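Local coordinates for protein arsenite methyltransferase (Chlamydomonas reinhardtii, PDB 5EVJ) that probably transfers methyl groups from S-adenosyl-L-methionine to trivalent arsenic, giving methylated, dimethylated and trimethylated products, at residues A[171-175]-A[176-180]; A[229-232]-A[233-237]; A[279-282]-A[283-287]. The protein carries 15 engineered substitutions. All coordinates share one frame; numbering follows the deposited sequence.

Contact 1: A[171-175]-A[176-180]; sequences VINLS and PDKAR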
# COMPACT_ATOMS: atom_id res chain seq x y z
N VAL A 171 -3.99 7.31 -7.15
CA VAL A 171 -3.36 8.20 -8.11
C VAL A 171 -2.56 7.41 -9.15
O VAL A 171 -2.08 7.96 -10.14
CB VAL A 171 -2.35 9.23 -7.48
CG1 VAL A 171 -3.00 10.33 -6.60
CG2 VAL A 171 -1.18 8.53 -6.78
N ILE A 172 -2.41 6.11 -8.97
CA ILE A 172 -1.58 5.40 -9.91
C ILE A 172 -2.27 5.12 -11.25
O ILE A 172 -1.60 5.01 -12.28
CB ILE A 172 -0.90 4.18 -9.25
CG1 ILE A 172 -0.20 4.66 -7.97
CG2 ILE A 172 0.06 3.49 -10.22
CD1 ILE A 172 0.74 3.69 -7.30
N ASN A 173 -3.59 5.06 -11.26
CA ASN A 173 -4.31 4.90 -12.53
C ASN A 173 -4.13 6.07 -13.44
O ASN A 173 -4.46 5.99 -14.62
CB ASN A 173 -5.82 4.66 -12.34
CG ASN A 173 -6.14 3.32 -11.64
OD1 ASN A 173 -7.31 3.04 -11.37
ND2 ASN A 173 -5.11 2.49 -11.33
N LEU A 174 -3.66 7.18 -12.90
CA LEU A 174 -3.52 8.38 -13.71
C LEU A 174 -2.13 8.50 -14.24
O LEU A 174 -1.87 9.28 -15.13
CB LEU A 174 -3.93 9.63 -12.93
CG LEU A 174 -5.36 9.60 -12.43
CD1 LEU A 174 -5.39 8.67 -11.24
CD2 LEU A 174 -5.81 10.98 -12.00
N SER A 175 -1.22 7.70 -13.72
CA SER A 175 0.12 7.70 -14.27
C SER A 175 0.10 7.44 -15.78
O SER A 175 -0.61 6.57 -16.26
CB SER A 175 0.99 6.66 -13.60
OG SER A 175 2.26 6.58 -14.27
N PRO A 176 0.93 8.21 -16.54
CA PRO A 176 1.23 7.89 -17.93
C PRO A 176 2.25 6.76 -18.07
O PRO A 176 2.55 6.34 -19.20
CB PRO A 176 1.86 9.20 -18.45
CG PRO A 176 2.47 9.83 -17.22
CD PRO A 176 1.45 9.54 -16.15
N ASP A 177 2.81 6.30 -16.95
CA ASP A 177 3.83 5.23 -16.99
C ASP A 177 3.75 4.42 -15.69
O ASP A 177 4.69 4.40 -14.92
CB ASP A 177 5.22 5.84 -17.20
CG ASP A 177 6.24 4.79 -17.65
OD1 ASP A 177 5.89 3.59 -17.59
OD2 ASP A 177 7.37 5.15 -18.10
N LYS A 178 2.61 3.79 -15.43
CA LYS A 178 2.48 2.82 -14.34
C LYS A 178 3.72 1.98 -14.04
O LYS A 178 4.12 1.89 -12.90
CB LYS A 178 1.33 1.92 -14.60
CG LYS A 178 0.10 2.39 -13.90
CD LYS A 178 -1.09 1.69 -14.46
CE LYS A 178 -2.26 1.94 -13.56
NZ LYS A 178 -3.32 1.04 -14.09
N ALA A 179 4.34 1.42 -15.07
CA ALA A 179 5.47 0.53 -14.89
C ALA A 179 6.62 1.26 -14.19
O ALA A 179 7.30 0.71 -13.31
CB ALA A 179 5.93 -0.06 -16.26
N ARG A 180 6.85 2.50 -14.59
CA ARG A 180 7.91 3.28 -13.96
C ARG A 180 7.65 3.63 -12.51
O ARG A 180 8.55 3.53 -11.71
CB ARG A 180 8.32 4.55 -14.74
CG ARG A 180 9.83 4.48 -14.99
CD ARG A 180 10.50 5.69 -15.63
NE ARG A 180 10.90 6.45 -14.48
CZ ARG A 180 12.15 6.71 -14.11
NH1 ARG A 180 13.19 6.38 -14.86
NH2 ARG A 180 12.31 7.36 -12.98
O HOH W 1 -5.83 -0.07 -12.04

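Contact 2: A[229-232]-A[233-237]; sequences DFIR and LARKV. Engineered in segment 233-237: Ala234 (natural residue Cys).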
# COMPACT_ATOMS: atom_id res chain seq x y z
N ASP A 229 -4.20 -7.95 -14.78
CA ASP A 229 -3.16 -7.31 -15.60
C ASP A 229 -2.26 -6.46 -14.69
O ASP A 229 -1.09 -6.34 -14.91
CB ASP A 229 -3.72 -6.44 -16.76
CG ASP A 229 -4.25 -7.26 -17.90
OD1 ASP A 229 -3.87 -8.46 -18.06
OD2 ASP A 229 -5.04 -6.69 -18.67
N PHE A 230 -2.82 -5.86 -13.65
CA PHE A 230 -2.01 -5.14 -12.72
C PHE A 230 -1.02 -6.07 -12.04
O PHE A 230 0.21 -5.75 -11.91
CB PHE A 230 -2.86 -4.38 -11.69
CG PHE A 230 -2.07 -4.02 -10.47
CD1 PHE A 230 -1.17 -2.94 -10.51
CD2 PHE A 230 -2.09 -4.86 -9.34
CE1 PHE A 230 -0.39 -2.68 -9.39
CE2 PHE A 230 -1.31 -4.58 -8.21
CZ PHE A 230 -0.45 -3.50 -8.26
N ILE A 231 -1.52 -7.20 -11.60
CA ILE A 231 -0.69 -8.19 -10.91
C ILE A 231 0.53 -8.57 -11.78
O ILE A 231 1.68 -8.62 -11.30
CB ILE A 231 -1.52 -9.48 -10.44
CG1 ILE A 231 -2.55 -9.07 -9.33
CG2 ILE A 231 -0.58 -10.64 -9.96
CD1 ILE A 231 -3.48 -10.20 -8.83
N ARG A 232 0.26 -8.81 -13.05
CA ARG A 232 1.30 -9.13 -14.03
C ARG A 232 2.39 -8.04 -14.10
O ARG A 232 3.58 -8.36 -14.12
CB ARG A 232 0.72 -9.34 -15.47
CG ARG A 232 -0.25 -10.56 -15.59
CD ARG A 232 -0.98 -10.69 -16.96
NE ARG A 232 -1.60 -12.03 -17.12
CZ ARG A 232 -2.93 -12.29 -17.21
NH1 ARG A 232 -3.82 -11.31 -17.21
NH2 ARG A 232 -3.37 -13.55 -17.40
N LEU A 233 1.97 -6.78 -14.17
CA LEU A 233 2.89 -5.66 -14.29
C LEU A 233 3.65 -5.58 -12.97
O LEU A 233 4.87 -5.55 -12.96
CB LEU A 233 2.10 -4.40 -14.54
CG LEU A 233 2.85 -3.07 -14.56
CD1 LEU A 233 3.93 -2.97 -15.69
CD2 LEU A 233 1.79 -1.94 -14.61
N ALA A 234 2.96 -5.66 -11.85
CA ALA A 234 3.72 -5.68 -10.58
C ALA A 234 4.76 -6.75 -10.56
O ALA A 234 5.89 -6.58 -10.04
CB ALA A 234 2.80 -5.81 -9.39
N ARG A 235 4.46 -7.88 -11.18
CA ARG A 235 5.39 -8.97 -11.02
C ARG A 235 6.60 -8.82 -11.96
O ARG A 235 7.74 -9.25 -11.63
CB ARG A 235 4.60 -10.27 -11.08
CG ARG A 235 5.32 -11.54 -11.45
CD ARG A 235 4.29 -12.68 -11.67
NE ARG A 235 3.40 -12.99 -10.55
CZ ARG A 235 2.10 -13.33 -10.68
NH1 ARG A 235 1.49 -13.30 -11.90
NH2 ARG A 235 1.38 -13.65 -9.58
N LYS A 236 6.42 -8.18 -13.11
CA LYS A 236 7.55 -7.88 -14.04
C LYS A 236 8.64 -6.97 -13.41
O LYS A 236 9.81 -6.97 -13.78
CB LYS A 236 7.08 -7.14 -15.31
CG LYS A 236 6.63 -8.05 -16.45
CD LYS A 236 5.96 -7.19 -17.54
CE LYS A 236 5.05 -8.10 -18.39
NZ LYS A 236 4.24 -7.33 -19.41
N VAL A 237 8.18 -6.15 -12.50
CA VAL A 237 9.00 -5.20 -11.85
C VAL A 237 9.68 -5.82 -10.61
O VAL A 237 10.64 -5.28 -10.13
CB VAL A 237 8.03 -4.08 -11.51
CG1 VAL A 237 8.25 -3.53 -10.15
CG2 VAL A 237 7.90 -3.08 -12.65

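Contact 3: A[279-282]-A[283-287]; sequences QIED and LAEDY. Engineered in segment 283-287: Ala284 (natural residue Cys).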
# COMPACT_ATOMS: atom_id res chain seq x y z
N GLN A 279 13.43 -14.03 -2.35
CA GLN A 279 12.57 -14.90 -1.54
C GLN A 279 11.15 -15.08 -2.07
O GLN A 279 10.52 -16.07 -1.71
CB GLN A 279 12.44 -14.34 -0.10
CG GLN A 279 13.77 -14.24 0.67
CD GLN A 279 14.28 -15.63 1.09
OE1 GLN A 279 15.00 -16.23 0.35
NE2 GLN A 279 13.81 -16.18 2.23
N ILE A 280 10.62 -14.12 -2.84
CA ILE A 280 9.20 -14.09 -3.10
C ILE A 280 8.96 -14.84 -4.44
O ILE A 280 9.59 -14.50 -5.45
CB ILE A 280 8.59 -12.65 -3.15
CG1 ILE A 280 8.83 -11.82 -1.85
CG2 ILE A 280 7.09 -12.73 -3.40
CD1 ILE A 280 8.52 -12.59 -0.57
N GLU A 281 8.15 -15.90 -4.41
CA GLU A 281 8.05 -16.84 -5.58
C GLU A 281 6.70 -16.69 -6.17
O GLU A 281 5.84 -16.06 -5.56
CB GLU A 281 8.30 -18.29 -5.16
CG GLU A 281 9.74 -18.49 -4.70
CD GLU A 281 10.01 -19.90 -4.22
OE1 GLU A 281 9.86 -20.15 -3.01
OE2 GLU A 281 10.50 -20.76 -5.01
N ASP A 282 6.48 -17.19 -7.37
CA ASP A 282 5.15 -17.02 -7.97
C ASP A 282 4.25 -18.17 -7.69
O ASP A 282 3.25 -18.29 -8.33
CB ASP A 282 5.21 -16.80 -9.50
CG ASP A 282 5.96 -17.93 -10.27
OD1 ASP A 282 6.25 -19.03 -9.72
OD2 ASP A 282 6.24 -17.73 -11.50
N LEU A 283 4.58 -19.03 -6.74
CA LEU A 283 3.52 -19.93 -6.22
C LEU A 283 3.73 -19.99 -4.72
O LEU A 283 4.84 -19.70 -4.25
CB LEU A 283 3.65 -21.36 -6.79
CG LEU A 283 3.30 -21.56 -8.31
CD1 LEU A 283 3.68 -22.98 -8.73
CD2 LEU A 283 1.84 -21.29 -8.70
N ALA A 284 2.70 -20.42 -4.00
CA ALA A 284 2.83 -20.79 -2.63
C ALA A 284 3.65 -22.09 -2.59
O ALA A 284 3.18 -23.12 -3.10
CB ALA A 284 1.40 -21.03 -2.04
N GLU A 285 4.86 -22.05 -2.02
CA GLU A 285 5.80 -23.16 -2.02
C GLU A 285 5.96 -23.60 -0.59
O GLU A 285 6.01 -22.77 0.34
CB GLU A 285 7.20 -22.74 -2.52
CG GLU A 285 7.26 -22.31 -4.00
CD GLU A 285 6.95 -23.47 -4.98
OE1 GLU A 285 6.76 -24.64 -4.52
OE2 GLU A 285 6.90 -23.23 -6.22
N ASP A 286 6.14 -24.90 -0.39
CA ASP A 286 6.04 -25.45 0.96
C ASP A 286 7.41 -25.71 1.55
O ASP A 286 8.04 -26.65 1.16
CB ASP A 286 5.28 -26.79 0.89
CG ASP A 286 4.86 -27.34 2.32
OD1 ASP A 286 5.39 -26.84 3.38
OD2 ASP A 286 3.94 -28.24 2.34
N TYR A 287 7.85 -24.93 2.52
CA TYR A 287 9.09 -25.26 3.20
C TYR A 287 8.84 -25.76 4.65
O TYR A 287 9.79 -25.85 5.45
CB TYR A 287 10.04 -24.04 3.19
CG TYR A 287 10.33 -23.55 1.82
CD1 TYR A 287 11.27 -24.18 1.03
CD2 TYR A 287 9.65 -22.45 1.29
CE1 TYR A 287 11.52 -23.73 -0.27
CE2 TYR A 287 9.90 -22.00 0.03
CZ TYR A 287 10.83 -22.67 -0.76
OH TYR A 287 11.10 -22.23 -2.03

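Contact 1: A[171-175]-A[176-180]
Ser175 and Asp177 meet where the loop after strand 163-169 turns into helix 178-188. The hydroxyl of Ser175 stands opposite its own amide nitrogen (chi1 174°), which swings OG forward to take the backbone N-H of Asp177: OG to N is 2.8 Å, with an N-H...O angle of 153°. A serine oxygen holding the amide two residues on makes this an ST turn, and Pro176 sits at its bend with its ring against Glu151. The same OG also hydrogen-bonds the carboxylate of Glu151, so two partners fix its rotation. Asp177 itself, at the N-cap, accepts weakly from Arg180 N through OD1 (3.3 Å).

Lys178 runs back the other way. Its chain, extended beyond CG, slants across Ile172, with CG 3.8 Å from Ile172 CG2 and CE 3.4 Å from Ile172 O. At the end, NZ comes beside the amide of Asn173, 3.6 Å from ND2; both are donors, and a water accepts weakly from each. NZ also makes a weak bond to Gly223 O. Cutting Lys178 back to an alanine would probably leave Ile172 without this aliphatic cover and the bridging water without one of its donors. The chemistry is thus split: a firmly gripped hydroxyl sets the turn, while the ammonium is shared between two weak acceptors, the water and Gly223 O, which probably makes its hold looser.

Contact 2: A[229-232]-A[233-237]
Phe230 has CG opposite its backbone nitrogen (chi1 161°), which sends the ring along the helix until one face receives CB of Ala234, an engineered residue that replaces cysteine; CZ to CB is 4.1 Å. On another side of the helix Arg235 bends at its third torsion (chi3 -57°), and the fold-back lays one face of its guanidinium over the CG2 branch of Ile231, with NH2 3.6 Å from that methyl. Its NE meanwhile bonds Thr240 O, beyond the helix, and this probably steadies the bent shape.

Arg232 stays extended from CG to NE and reaches back to Asp229. Arg232 NH1 forms a salt bridge with Asp229 OD1 at 3.0 Å, the oxygen lying somewhat out of the guanidinium plane. The other oxygen, OD2, pairs with Arg205, so the carboxylate is held between two arginines.

Backbone bonds four residues apart run beneath all this; the straightest joins Ala234 N to Phe230 O (2.8 Å, 178°). Phe230 also meets the rings of Tyr201 and Tyr271, on strands of the main sheet, and Leu233 packs on helix 178-188. Such a two-sided arrangement, apolar inward and charged outward, is that of an amphipathic helix flanking the sheet of a Rossmann-like methyltransferase.

Contact 3: A[279-282]-A[283-287]
Glu281 and Tyr287, six residues apart, face each other across a turn and share one short hydrogen bond. Tyr287 OH donates to the syn lone pair of Glu281 OE1, on the side of the other oxygen, at 2.6 Å; OE2 is 3.4 Å from the same hydroxyl. The acceptor lies in plane at the edge of the tyrosine ring, and the carboxylate and ring planes are only 24° apart, nearly coplanar. Glu281 gets there with CG opposite its carbonyl carbon (chi1 -66°) and the chain extended beyond. The same OE1 also has a weak, long ion pair with Arg343, while the Tyr287 ring also meets that of His346.

The turn feeds the short strand 285-286, which pairs antiparallel with 348-349 to form a small two-stranded sheet; Asp286 bonds the backbone of Tyr347 and Gly348. Upstream, Glu281 N is bonded to Asn323 OD1 of helix 322-329.

Electrostatics are less comfortable. Glu285 comes in at about a right angle to Glu281, and its OE2 lies 4.5 Å from Glu281 OE2. This proximity of like charges may raise the proton affinity of one carboxylate, an effect that the hydroxyl and Arg343 could partly offset.

Van der Waals contacts complete the group. CG of Glu285 rests 3.5 Å from Glu281 OE1, and at the bend Leu283 CD2 touches Asp282 O at 3.3 Å.

In the fold
Going from the N terminus, the three contacts follow in series; none crosses or encloses another, and none closes a long loop, since each pair of segments is continuous in sequence. Contact 1 joins the loop after strand 163-169 to helix 178-188. The chain then passes through strand 193-202 before contact 2, which lies wholly within helix 227-237. These two helices touch directly: Ala179 CB is 3.6 Å from Leu233 CD1, and Lys178 CB is 3.9 Å from Leu233 CD2. After strands 243-249 and 266-274 the chain reaches contact 3, at the entry to the small sheet 285-286/348-349. Contact 3 approaches contact 2 to about 4 Å between nearest atoms, without touching; its nearest atoms stay about 17 Å from those of contact 1.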